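PDB 3ONH: ubiquitin-activating enzyme E1-like from Saccharomyces cerevisiae, which pairs with AOS1 as the E1 enzyme that activates the SUMO protein SMT3 with ATP, this chain being its ubiquitin-fold domain. Local coordinates for residues I10-D15 with N102-P107; C16-K21 with T62-N67; E31-P36 with K87-F92; L41-N46 with S72-S77. One frame throughout, in Å; residues are numbered along the deposited sequence.

Contact 1 (I10-D15 with N102-P107); sequences IKLSSD and NTCSLP
Lys11 and Ser105 face each other as an antiparallel hydrogen-bonded pair, Lys11 N to Ser105 O at 2.9 Å and Ser105 N to Lys11 O at 2.8 Å, so the short strand 104-105 adds an edge to the sheet of this ubiquitin (β-grasp) fold. The pairing runs on through Leu12 with Cys104, a non-hydrogen-bonded pair whose side chains share a face, where Leu12 CD2 rests 3.9 Å from Cys104 SG. On the side of helix 22-33, Ile10 and Leu106 lie side by side, and Leu106 CD2 presses to 3.4 Å from Ile10 CG1, closer than two such carbons normally come. Ile10 CG1 also reaches the CD of Pro107.

Where the strand gives way to helix 14-19, Ser13 is the N-cap residue. Its N donates to Thr103 O, and its OG, turned between backbone N and carbonyl carbon (chi1 60°), accepts from Thr103 N at 3.0 Å. Asp15 then grips Asn102 N with the syn lone pairs of both carboxylate oxygens, OD2 at 2.8 Å and OD1 at 3.2 Å. The Asn102 amide, its plane 52° from the carboxylate, has OD1 hydrogen-bonded to Lys19 NZ, which also makes a long, weak ion pair with Asp15 OD2.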
loop_
_atom_site.group_PDB
_atom_site.type_symbol
_atom_site.label_atom_id
_atom_site.label_comp_id
_atom_site.label_asym_id
_atom_site.label_seq_id
_atom_site.Cartn_x
_atom_site.Cartn_y
_atom_site.Cartn_z
ATOM N N ILE A 10 0.909 -8.977 -0.378
ATOM C CA ILE A 10 0.965 -8.735 1.057
ATOM C C ILE A 10 0.206 -9.838 1.774
ATOM O O ILE A 10 -0.966 -10.072 1.490
ATOM C CB ILE A 10 0.344 -7.375 1.422
ATOM C CG1 ILE A 10 1.159 -6.237 0.812
ATOM C CG2 ILE A 10 0.276 -7.208 2.918
ATOM C CD1 ILE A 10 0.559 -4.862 1.045
ATOM N N LYS A 11 0.877 -10.521 2.698
ATOM C CA LYS A 11 0.232 -11.537 3.527
ATOM C C LYS A 11 -0.280 -10.924 4.829
ATOM O O LYS A 11 0.505 -10.545 5.703
ATOM C CB LYS A 11 1.202 -12.681 3.833
ATOM C CG LYS A 11 1.754 -13.386 2.601
ATOM C CD LYS A 11 2.937 -14.277 2.975
ATOM C CE LYS A 11 3.558 -14.940 1.753
ATOM N NZ LYS A 11 2.568 -15.785 1.032
ATOM N N LEU A 12 -1.602 -10.835 4.946
ATOM C CA LEU A 12 -2.265 -10.209 6.086
ATOM C C LEU A 12 -3.122 -11.213 6.821
ATOM O O LEU A 12 -3.819 -12.006 6.198
ATOM C CB LEU A 12 -3.180 -9.078 5.607
ATOM C CG LEU A 12 -2.640 -7.655 5.545
ATOM C CD1 LEU A 12 -3.480 -6.835 4.593
ATOM C CD2 LEU A 12 -2.638 -7.033 6.927
ATOM N N SER A 13 -3.078 -11.174 8.148
ATOM C CA SER A 13 -4.047 -11.897 8.949
ATOM C C SER A 13 -5.326 -11.063 9.027
ATOM O O SER A 13 -5.300 -9.849 8.835
ATOM C CB SER A 13 -3.493 -12.195 10.345
ATOM O OG SER A 13 -3.167 -11.009 11.046
ATOM N N SER A 14 -6.446 -11.718 9.294
ATOM C CA SER A 14 -7.737 -11.046 9.335
ATOM C C SER A 14 -7.773 -9.933 10.371
ATOM O O SER A 14 -8.277 -8.846 10.112
ATOM C CB SER A 14 -8.839 -12.058 9.634
ATOM O OG SER A 14 -8.700 -13.204 8.813
ATOM N N ASP A 15 -7.246 -10.218 11.554
ATOM C CA ASP A 15 -7.245 -9.251 12.639
ATOM C C ASP A 15 -6.440 -8.031 12.252
ATOM O O ASP A 15 -6.632 -6.953 12.805
ATOM C CB ASP A 15 -6.646 -9.865 13.901
ATOM C CG ASP A 15 -5.173 -10.192 13.746
ATOM O OD1 ASP A 15 -4.783 -10.711 12.683
ATOM O OD2 ASP A 15 -4.403 -9.937 14.694
ATOM N N ASN A 102 -1.878 -10.812 13.966
ATOM C CA ASN A 102 -1.034 -9.642 13.798
ATOM C C ASN A 102 0.102 -9.912 12.825
ATOM O O ASN A 102 1.253 -9.570 13.083
ATOM C CB ASN A 102 -0.484 -9.190 15.149
ATOM C CG ASN A 102 -1.584 -8.874 16.141
ATOM O OD1 ASN A 102 -2.470 -8.074 15.858
ATOM N ND2 ASN A 102 -1.537 -9.507 17.303
ATOM N N THR A 103 -0.235 -10.543 11.709
ATOM C CA THR A 103 0.705 -10.723 10.627
ATOM C C THR A 103 0.389 -9.677 9.569
ATOM O O THR A 103 -0.758 -9.527 9.157
ATOM C CB THR A 103 0.602 -12.130 10.010
ATOM O OG1 THR A 103 0.765 -13.114 11.037
ATOM C CG2 THR A 103 1.670 -12.338 8.955
ATOM N N CYS A 104 1.403 -8.927 9.170
ATOM C CA CYS A 104 1.306 -8.078 7.998
ATOM C C CYS A 104 2.631 -8.149 7.285
ATOM O O CYS A 104 3.515 -7.335 7.522
ATOM C CB CYS A 104 0.999 -6.635 8.370
ATOM S SG CYS A 104 0.958 -5.529 6.938
ATOM N N SER A 105 2.769 -9.137 6.414
ATOM C CA SER A 105 4.044 -9.409 5.776
ATOM C C SER A 105 4.112 -8.796 4.381
ATOM O O SER A 105 3.413 -9.237 3.480
ATOM C CB SER A 105 4.253 -10.919 5.694
ATOM O OG SER A 105 5.600 -11.243 5.410
ATOM N N LEU A 106 4.953 -7.780 4.204
ATOM C CA LEU A 106 5.139 -7.179 2.891
ATOM C C LEU A 106 6.135 -7.976 2.058
ATOM O O LEU A 106 7.148 -8.445 2.562
ATOM C CB LEU A 106 5.606 -5.723 3.000
ATOM C CG LEU A 106 4.637 -4.685 3.575
ATOM C CD1 LEU A 106 5.035 -3.282 3.153
ATOM C CD2 LEU A 106 3.230 -4.963 3.133
ATOM N N PRO A 107 5.852 -8.118 0.762
ATOM C CA PRO A 107 6.729 -8.888 -0.120
ATOM C C PRO A 107 8.094 -8.233 -0.331
ATOM O O PRO A 107 8.200 -7.007 -0.455
ATOM C CB PRO A 107 5.953 -8.908 -1.438
ATOM C CG PRO A 107 5.095 -7.688 -1.383
ATOM C CD PRO A 107 4.671 -7.601 0.053
#

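Contact 2 (C16-K21 with T62-N67); sequences CLNKMK and TLSEIN
Leu17 and Leu63 meet with their side chains crossing at about a right angle, Leu17 CD1 lying 3.9 Å from Leu63 CB. With its CG anti to the backbone N (chi1 -160°), Leu17 sends its two methyls to neighbouring targets, CD1 to Leu63 and CD2 to the CB of Ser64. Leu63 is held from a second direction by Met20, whose CB approaches Leu63 CG at 4.0 Å before the thioether runs off toward Phe25 and Leu28 of helix 22-33. Leu63 also touches Phe25, so one leucine ties the loop to both helices.

Round this apolar centre the main chains are stitched together. Ser64 N donates to Leu17 O at 3.2 Å, while Leu63 N makes a weak bond of 3.0 Å to Met20 O. Thr62 lies across the end of helix 14-19: its methyl CG2 comes to 3.5 Å from Asn18 O. A water donates to that same Asn18 O at 2.6 Å and is hydrogen-bonded to Thr62 OG1 at 2.8 Å, joining helix and loop through solvent.

Within the loop, Thr62 N gives a straight bond (172°) to Glu65 OE1, whose partner oxygen OE2 is in a salt bridge with Arg61. Glu65 N returns a weak bond to Thr62 OG1. This reciprocal pair has the pattern of a capping box, one arm of it weak, at the start of an irregular helical turn like the short one that precedes the last strand of ubiquitin.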
loop_
_atom_site.group_PDB
_atom_site.type_symbol
_atom_site.label_atom_id
_atom_site.label_comp_id
_atom_site.label_asym_id
_atom_site.label_seq_id
_atom_site.Cartn_x
_atom_site.Cartn_y
_atom_site.Cartn_z
ATOM N N CYS A 16 -5.532 -8.207 11.299
ATOM C CA CYS A 16 -4.645 -7.124 10.897
ATOM C C CYS A 16 -5.342 -6.120 9.974
ATOM O O CYS A 16 -5.170 -4.915 10.111
ATOM C CB CYS A 16 -3.381 -7.678 10.243
ATOM S SG CYS A 16 -2.084 -6.452 10.045
ATOM N N LEU A 17 -6.132 -6.617 9.036
ATOM C CA LEU A 17 -6.907 -5.727 8.197
ATOM C C LEU A 17 -7.783 -4.854 9.086
ATOM O O LEU A 17 -7.980 -3.673 8.808
ATOM C CB LEU A 17 -7.776 -6.526 7.228
ATOM C CG LEU A 17 -8.273 -5.767 5.996
ATOM C CD1 LEU A 17 -7.175 -5.629 4.959
ATOM C CD2 LEU A 17 -9.470 -6.474 5.397
ATOM N N ASN A 18 -8.292 -5.440 10.163
ATOM C CA ASN A 18 -9.241 -4.759 11.035
ATOM C C ASN A 18 -8.618 -3.787 12.025
ATOM O O ASN A 18 -9.329 -2.985 12.621
ATOM C CB ASN A 18 -10.094 -5.770 11.809
ATOM C CG ASN A 18 -10.896 -6.682 10.901
ATOM O OD1 ASN A 18 -11.047 -6.419 9.710
ATOM N ND2 ASN A 18 -11.416 -7.763 11.466
ATOM N N LYS A 19 -7.305 -3.854 12.216
ATOM C CA LYS A 19 -6.662 -2.997 13.212
ATOM C C LYS A 19 -5.642 -2.041 12.616
ATOM O O LYS A 19 -5.349 -1.000 13.197
ATOM C CB LYS A 19 -5.983 -3.833 14.290
ATOM C CG LYS A 19 -4.761 -4.584 13.800
ATOM C CD LYS A 19 -4.118 -5.372 14.928
ATOM C CE LYS A 19 -5.173 -6.161 15.682
ATOM N NZ LYS A 19 -4.627 -6.966 16.825
ATOM N N MET A 20 -5.103 -2.404 11.457
ATOM C CA MET A 20 -4.054 -1.636 10.811
ATOM C C MET A 20 -4.595 -0.292 10.343
ATOM O O MET A 20 -5.553 -0.237 9.573
ATOM C CB MET A 20 -3.517 -2.419 9.616
ATOM C CG MET A 20 -2.028 -2.711 9.653
ATOM S SD MET A 20 -1.036 -1.224 9.479
ATOM C CE MET A 20 0.536 -1.917 8.976
ATOM N N LYS A 21 -3.990 0.794 10.813
ATOM C CA LYS A 21 -4.421 2.129 10.419
ATOM C C LYS A 21 -3.797 2.485 9.091
ATOM O O LYS A 21 -2.701 2.027 8.769
ATOM C CB LYS A 21 -4.057 3.169 11.480
ATOM C CG LYS A 21 -5.029 3.227 12.645
ATOM C CD LYS A 21 -4.336 3.700 13.913
ATOM C CE LYS A 21 -3.477 4.936 13.661
ATOM N NZ LYS A 21 -2.825 5.430 14.911
ATOM N N THR A 62 -8.998 2.306 9.739
ATOM C CA THR A 62 -8.296 1.047 9.490
ATOM C C THR A 62 -8.570 0.580 8.072
ATOM O O THR A 62 -9.422 1.143 7.386
ATOM C CB THR A 62 -8.736 -0.061 10.438
ATOM O OG1 THR A 62 -10.109 -0.380 10.179
ATOM C CG2 THR A 62 -8.564 0.382 11.874
ATOM N N LEU A 63 -7.862 -0.457 7.641
ATOM C CA LEU A 63 -7.919 -0.878 6.245
ATOM C C LEU A 63 -9.292 -1.427 5.861
ATOM O O LEU A 63 -9.773 -1.212 4.753
ATOM C CB LEU A 63 -6.838 -1.918 5.949
ATOM C CG LEU A 63 -5.397 -1.476 6.159
ATOM C CD1 LEU A 63 -4.453 -2.521 5.586
ATOM C CD2 LEU A 63 -5.184 -0.145 5.494
ATOM N N SER A 64 -9.919 -2.145 6.780
ATOM C CA SER A 64 -11.266 -2.645 6.548
ATOM C C SER A 64 -12.299 -1.525 6.648
ATOM O O SER A 64 -13.365 -1.602 6.056
ATOM C CB SER A 64 -11.594 -3.760 7.531
ATOM O OG SER A 64 -11.499 -3.294 8.863
ATOM N N GLU A 65 -11.977 -0.478 7.397
ATOM C CA GLU A 65 -12.885 0.655 7.534
ATOM C C GLU A 65 -12.967 1.481 6.247
ATOM O O GLU A 65 -13.972 2.144 5.988
ATOM C CB GLU A 65 -12.473 1.532 8.719
ATOM C CG GLU A 65 -12.951 1.028 10.074
ATOM C CD GLU A 65 -12.380 1.831 11.234
ATOM O OE1 GLU A 65 -11.347 2.503 11.047
ATOM O OE2 GLU A 65 -12.963 1.787 12.338
ATOM N N ILE A 66 -11.913 1.445 5.441
ATOM C CA ILE A 66 -11.953 2.094 4.134
ATOM C C ILE A 66 -12.245 1.075 3.038
ATOM O O ILE A 66 -12.027 1.327 1.860
ATOM C CB ILE A 66 -10.650 2.834 3.812
ATOM C CG1 ILE A 66 -9.498 1.844 3.721
ATOM C CG2 ILE A 66 -10.366 3.890 4.860
ATOM C CD1 ILE A 66 -8.155 2.502 3.526
ATOM N N ASN A 67 -12.738 -0.081 3.452
ATOM C CA ASN A 67 -13.234 -1.089 2.536
ATOM C C ASN A 67 -12.187 -1.736 1.645
ATOM O O ASN A 67 -12.398 -1.918 0.446
ATOM C CB ASN A 67 -14.368 -0.524 1.692
ATOM C CG ASN A 67 -15.580 -1.402 1.735
ATOM O OD1 ASN A 67 -16.630 -1.004 2.234
ATOM N ND2 ASN A 67 -15.438 -2.623 1.246
HETATM O O HOH W 1 -11.640 -1.877 11.993
#

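Contact 3 (E31-P36 with K87-F92); sequences EKYSYP and KAIELF
Tyr35 OH donates a short though weak hydrogen bond to Lys87 O, 2.7 Å away, just before the regular part of strand 84-95 that begins at Ile89. The contact lies in the core of the β-grasp fold, where the end of helix 22-33 and the turn after it lean on the sheet. The same hydroxyl is crowded by Ile89, whose CG2 comes within 3.0 Å of Tyr35 OH, while the CA of Ala88 lies at the ring's edge. Beyond these segments the Tyr35 ring meets that of Phe76, with the planes at about 60°. A phenylalanine in place of Tyr35 would probably leave Lys87 O without this donor.

Ile89 serves both tyrosines with different branches. Its CG1 stands anti to the backbone N (chi1 -176°) and carries CD1 up to Tyr33, where the methyl makes a CH-pi contact over one face, 4.2 Å from the centroid and 12° off the ring normal. The opposite face of that ring is covered by Lys32, whose CG sits over its centre, 3.6 Å above the plane. The phenol end of Tyr33 is hydrogen-bonded to Pro107 O, and Leu91 approaches it from the strand, with CD2 4.1 Å from Tyr33 OH.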
loop_
_atom_site.group_PDB
_atom_site.type_symbol
_atom_site.label_atom_id
_atom_site.label_comp_id
_atom_site.label_asym_id
_atom_site.label_seq_id
_atom_site.Cartn_x
_atom_site.Cartn_y
_atom_site.Cartn_z
ATOM N N GLU A 31 8.571 3.243 3.528
ATOM C CA GLU A 31 9.912 2.955 4.037
ATOM C C GLU A 31 10.476 1.646 3.483
ATOM O O GLU A 31 11.648 1.569 3.126
ATOM C CB GLU A 31 9.919 2.939 5.565
ATOM C CG GLU A 31 9.389 4.224 6.198
ATOM C CD GLU A 31 10.489 5.234 6.514
ATOM O OE1 GLU A 31 10.160 6.347 6.987
ATOM O OE2 GLU A 31 11.682 4.912 6.301
ATOM N N LYS A 32 9.633 0.624 3.402
ATOM C CA LYS A 32 10.062 -0.689 2.930
ATOM C C LYS A 32 10.639 -0.647 1.516
ATOM O O LYS A 32 11.654 -1.290 1.247
ATOM C CB LYS A 32 8.912 -1.699 3.027
ATOM C CG LYS A 32 9.149 -3.025 2.320
ATOM C CD LYS A 32 10.015 -3.973 3.128
ATOM C CE LYS A 32 10.090 -5.348 2.466
ATOM N NZ LYS A 32 10.886 -6.319 3.257
ATOM N N TYR A 33 10.011 0.115 0.621
ATOM C CA TYR A 33 10.444 0.138 -0.779
ATOM C C TYR A 33 11.110 1.449 -1.205
ATOM O O TYR A 33 11.400 1.643 -2.379
ATOM C CB TYR A 33 9.283 -0.198 -1.723
ATOM C CG TYR A 33 8.570 -1.475 -1.368
ATOM C CD1 TYR A 33 9.149 -2.710 -1.619
ATOM C CD2 TYR A 33 7.317 -1.448 -0.775
ATOM C CE1 TYR A 33 8.497 -3.882 -1.281
ATOM C CE2 TYR A 33 6.659 -2.613 -0.446
ATOM C CZ TYR A 33 7.252 -3.824 -0.700
ATOM O OH TYR A 33 6.597 -4.981 -0.361
ATOM N N SER A 34 11.337 2.346 -0.252
ATOM C CA SER A 34 12.080 3.583 -0.497
ATOM C C SER A 34 11.369 4.547 -1.429
ATOM O O SER A 34 11.955 5.045 -2.388
ATOM C CB SER A 34 13.478 3.272 -1.023
ATOM O OG SER A 34 14.125 2.373 -0.140
ATOM N N TYR A 35 10.096 4.795 -1.153
ATOM C CA TYR A 35 9.381 5.869 -1.821
ATOM C C TYR A 35 9.688 7.159 -1.075
ATOM O O TYR A 35 10.206 7.122 0.036
ATOM C CB TYR A 35 7.875 5.602 -1.835
ATOM C CG TYR A 35 7.457 4.534 -2.811
ATOM C CD1 TYR A 35 7.198 4.841 -4.140
ATOM C CD2 TYR A 35 7.301 3.222 -2.399
ATOM C CE1 TYR A 35 6.816 3.872 -5.036
ATOM C CE2 TYR A 35 6.915 2.242 -3.290
ATOM C CZ TYR A 35 6.681 2.574 -4.605
ATOM O OH TYR A 35 6.301 1.596 -5.492
ATOM N N PRO A 36 9.385 8.308 -1.692
ATOM C CA PRO A 36 9.594 9.607 -1.045
ATOM C C PRO A 36 8.445 9.939 -0.101
ATOM O O PRO A 36 7.606 9.084 0.163
ATOM C CB PRO A 36 9.585 10.588 -2.216
ATOM C CG PRO A 36 9.612 9.745 -3.461
ATOM C CD PRO A 36 8.985 8.457 -3.097
ATOM N N LYS A 87 9.695 3.390 -8.989
ATOM C CA LYS A 87 8.708 2.661 -9.774
ATOM C C LYS A 87 7.491 2.285 -8.929
ATOM O O LYS A 87 7.632 1.857 -7.794
ATOM C CB LYS A 87 9.341 1.409 -10.374
ATOM C CG LYS A 87 8.451 0.664 -11.354
ATOM C CD LYS A 87 9.261 -0.375 -12.112
ATOM C CE LYS A 87 8.395 -1.239 -13.004
ATOM N NZ LYS A 87 9.187 -2.364 -13.562
ATOM N N ALA A 88 6.299 2.446 -9.494
ATOM C CA ALA A 88 5.069 2.148 -8.768
ATOM C C ALA A 88 4.972 0.659 -8.491
ATOM O O ALA A 88 5.572 -0.145 -9.194
ATOM C CB ALA A 88 3.849 2.626 -9.554
ATOM N N ILE A 89 4.217 0.290 -7.464
ATOM C CA ILE A 89 4.054 -1.110 -7.141
ATOM C C ILE A 89 2.580 -1.431 -6.921
ATOM O O ILE A 89 1.853 -0.653 -6.315
ATOM C CB ILE A 89 4.889 -1.483 -5.910
ATOM C CG1 ILE A 89 4.789 -2.982 -5.624
ATOM C CG2 ILE A 89 4.446 -0.679 -4.697
ATOM C CD1 ILE A 89 5.674 -3.451 -4.488
ATOM N N GLU A 90 2.143 -2.569 -7.450
ATOM C CA GLU A 90 0.791 -3.052 -7.230
ATOM C C GLU A 90 0.857 -4.177 -6.232
ATOM O O GLU A 90 1.460 -5.215 -6.499
ATOM C CB GLU A 90 0.162 -3.563 -8.524
ATOM C CG GLU A 90 -0.411 -2.472 -9.416
ATOM C CD GLU A 90 -1.493 -2.992 -10.357
ATOM O OE1 GLU A 90 -2.043 -4.078 -10.083
ATOM O OE2 GLU A 90 -1.797 -2.319 -11.366
ATOM N N LEU A 91 0.242 -3.965 -5.078
ATOM C CA LEU A 91 0.253 -4.954 -4.012
ATOM C C LEU A 91 -1.109 -5.623 -3.834
ATOM O O LEU A 91 -2.120 -4.962 -3.584
ATOM C CB LEU A 91 0.718 -4.322 -2.696
ATOM C CG LEU A 91 2.167 -3.831 -2.673
ATOM C CD1 LEU A 91 2.400 -2.893 -1.527
ATOM C CD2 LEU A 91 3.114 -5.004 -2.599
ATOM N N PHE A 92 -1.109 -6.944 -3.962
ATOM C CA PHE A 92 -2.291 -7.763 -3.770
ATOM C C PHE A 92 -2.437 -8.084 -2.287
ATOM O O PHE A 92 -1.499 -8.575 -1.671
ATOM C CB PHE A 92 -2.133 -9.062 -4.570
ATOM C CG PHE A 92 -3.344 -9.953 -4.540
ATOM C CD1 PHE A 92 -4.252 -9.940 -5.587
ATOM C CD2 PHE A 92 -3.569 -10.818 -3.479
ATOM C CE1 PHE A 92 -5.366 -10.758 -5.571
ATOM C CE2 PHE A 92 -4.689 -11.637 -3.456
ATOM C CZ PHE A 92 -5.584 -11.606 -4.508
#

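Contact 4 (L41-N46 with S72-S77); sequences LLDASN and SIILFS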
loop_
_atom_site.group_PDB
_atom_site.type_symbol
_atom_site.label_atom_id
_atom_site.label_comp_id
_atom_site.label_asym_id
_atom_site.label_seq_id
_atom_site.Cartn_x
_atom_site.Cartn_y
_atom_site.Cartn_z
ATOM N N LEU A 41 -1.740 6.475 -2.874
ATOM C CA LEU A 41 -2.240 5.128 -2.610
ATOM C C LEU A 41 -3.660 4.999 -3.144
ATOM O O LEU A 41 -4.585 5.642 -2.657
ATOM C CB LEU A 41 -2.204 4.812 -1.116
ATOM C CG LEU A 41 -2.349 3.337 -0.715
ATOM C CD1 LEU A 41 -1.874 3.122 0.709
ATOM C CD2 LEU A 41 -3.779 2.848 -0.871
ATOM N N LEU A 42 -3.815 4.153 -4.151
ATOM C CA LEU A 42 -5.085 3.970 -4.826
ATOM C C LEU A 42 -5.549 2.517 -4.698
ATOM O O LEU A 42 -4.737 1.597 -4.733
ATOM C CB LEU A 42 -4.915 4.335 -6.298
ATOM C CG LEU A 42 -6.083 4.110 -7.252
ATOM C CD1 LEU A 42 -6.989 5.318 -7.272
ATOM C CD2 LEU A 42 -5.554 3.831 -8.644
ATOM N N ASP A 43 -6.849 2.310 -4.528
ATOM C CA ASP A 43 -7.406 0.980 -4.734
ATOM C C ASP A 43 -7.451 0.764 -6.248
ATOM O O ASP A 43 -8.249 1.386 -6.946
ATOM C CB ASP A 43 -8.803 0.855 -4.102
ATOM C CG ASP A 43 -9.335 -0.579 -4.117
ATOM O OD1 ASP A 43 -8.839 -1.385 -4.925
ATOM O OD2 ASP A 43 -10.249 -0.910 -3.324
ATOM N N ALA A 44 -6.569 -0.080 -6.768
ATOM C CA ALA A 44 -6.546 -0.324 -8.206
ATOM C C ALA A 44 -7.733 -1.193 -8.639
ATOM O O ALA A 44 -8.151 -1.147 -9.795
ATOM C CB ALA A 44 -5.218 -0.941 -8.639
ATOM N N SER A 45 -8.277 -1.978 -7.710
ATOM C CA SER A 45 -9.483 -2.754 -7.989
ATOM C C SER A 45 -10.540 -1.824 -8.556
ATOM O O SER A 45 -10.947 -1.966 -9.707
ATOM C CB SER A 45 -10.024 -3.418 -6.719
ATOM O OG SER A 45 -9.017 -4.141 -6.034
ATOM N N ASN A 46 -10.961 -0.851 -7.748
ATOM C CA ASN A 46 -12.073 0.030 -8.107
ATOM C C ASN A 46 -11.706 1.510 -8.277
ATOM O O ASN A 46 -12.568 2.385 -8.199
ATOM C CB ASN A 46 -13.229 -0.135 -7.107
ATOM C CG ASN A 46 -12.761 -0.131 -5.667
ATOM O OD1 ASN A 46 -11.836 0.597 -5.305
ATOM N ND2 ASN A 46 -13.401 -0.948 -4.833
ATOM N N SER A 72 -8.124 -7.317 -2.752
ATOM C CA SER A 72 -7.957 -5.926 -3.137
ATOM C C SER A 72 -6.561 -5.756 -3.687
ATOM O O SER A 72 -5.622 -6.402 -3.234
ATOM C CB SER A 72 -8.145 -4.986 -1.946
ATOM O OG SER A 72 -9.503 -4.875 -1.580
ATOM N N ILE A 73 -6.431 -4.885 -4.677
ATOM C CA ILE A 73 -5.137 -4.550 -5.227
ATOM C C ILE A 73 -4.877 -3.067 -4.991
ATOM O O ILE A 73 -5.689 -2.215 -5.357
ATOM C CB ILE A 73 -5.071 -4.892 -6.718
ATOM C CG1 ILE A 73 -5.008 -6.409 -6.891
ATOM C CG2 ILE A 73 -3.866 -4.232 -7.363
ATOM C CD1 ILE A 73 -4.661 -6.860 -8.288
ATOM N N ILE A 74 -3.754 -2.766 -4.352
ATOM C CA ILE A 74 -3.393 -1.389 -4.059
ATOM C C ILE A 74 -2.270 -0.944 -4.974
ATOM O O ILE A 74 -1.321 -1.686 -5.195
ATOM C CB ILE A 74 -2.941 -1.235 -2.598
ATOM C CG1 ILE A 74 -4.092 -1.583 -1.664
ATOM C CG2 ILE A 74 -2.471 0.175 -2.337
ATOM C CD1 ILE A 74 -5.381 -0.944 -2.063
ATOM N N LEU A 75 -2.390 0.262 -5.523
ATOM C CA LEU A 75 -1.331 0.839 -6.338
ATOM C C LEU A 75 -0.668 1.985 -5.584
ATOM O O LEU A 75 -1.314 2.966 -5.236
ATOM C CB LEU A 75 -1.877 1.341 -7.674
ATOM C CG LEU A 75 -0.844 1.994 -8.583
ATOM C CD1 LEU A 75 0.092 0.951 -9.170
ATOM C CD2 LEU A 75 -1.532 2.763 -9.684
ATOM N N PHE A 76 0.629 1.859 -5.343
ATOM C CA PHE A 76 1.346 2.799 -4.501
ATOM C C PHE A 76 2.369 3.526 -5.353
ATOM O O PHE A 76 3.298 2.903 -5.864
ATOM C CB PHE A 76 2.045 2.030 -3.386
ATOM C CG PHE A 76 2.447 2.877 -2.221
ATOM C CD1 PHE A 76 1.639 2.962 -1.098
ATOM C CD2 PHE A 76 3.640 3.573 -2.235
ATOM C CE1 PHE A 76 2.009 3.735 -0.012
ATOM C CE2 PHE A 76 4.015 4.347 -1.155
ATOM C CZ PHE A 76 3.198 4.432 -0.043
ATOM N N SER A 77 2.194 4.837 -5.507
ATOM C CA SER A 77 2.978 5.617 -6.450
ATOM C C SER A 77 3.790 6.759 -5.834
ATOM O O SER A 77 3.463 7.275 -4.766
ATOM C CB SER A 77 2.067 6.202 -7.530
ATOM O OG SER A 77 1.386 5.188 -8.237
HETATM O O HOH W 2 -11.181 -3.337 -3.084
#
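Leu41 shares a face of the β-grasp sheet with Ile74 and Phe76 of the neighbouring antiparallel strand 73-78, and its side chain can be followed outward from CB. From CB the chain turns to put CG anti to the backbone N (chi1 -165°), where CG lies 3.6 Å from Ile74 CG2. There it forks: CD1 goes to the edge of the Phe76 ring, 4.0 Å from CD1 of that phenylalanine, and CD2 presses on Ile74 CG2 at 3.3 Å, a tight fit. Leu41 also touches Leu50 and Phe51 of strand 48-52. Cutting this side chain back to an alanine is likely to open a gap between Ile74 and the Phe76 edge.

Leu42 and Leu75, whose side chains lie on the other face, form the hydrogen-bonded pair between these strands, Leu75 N meeting Leu42 O at 2.8 Å. Past the end of strand 39-43, Ala44 N donates to Ile73 O at 2.7 Å, and Ser45 OG takes over as acceptor for Ile73 N at 3.0 Å. Asp43 organises this turn. Its OD1 receives weak bonds from both N and OG of Ser45; its OD2 forms a salt bridge with Arg48 and accepts a hydrogen bond from a water at 2.6 Å. That water is also bonded to Ser72 OG, 2.7 Å away, which has a further hydrogen bond with Gly69 N. A buried carboxylate with so many donors around it is probably ionised. The chemistry implies a pairing that rests on main-chain bonds and hydrocarbon along the strands, and on a gripped carboxylate where strand 39-43 ends and 73-78 begins.

In the fold
The four contacts show how a β-grasp domain is closed by pairings between distant parts of its chain. Contact 1 joins parts near the two ends and encloses the rest; contact 4 lies within the span of contact 3, while contact 2 alternates with both. Contacts 1, 3 and 4 reach one mixed sheet, in which strand 84-95 lies between 6-12 and 73-78. Contacts 3 and 4, with centres 11 Å apart, are joined by backbone bonds such as Leu91 N to Ile74 O. Contacts 1 and 2 share helix 14-19, their centres about 12 Å apart. Contacts 2 and 3, about 19 Å apart between centres, flank the middle of this ubiquitin-fold domain of the E1.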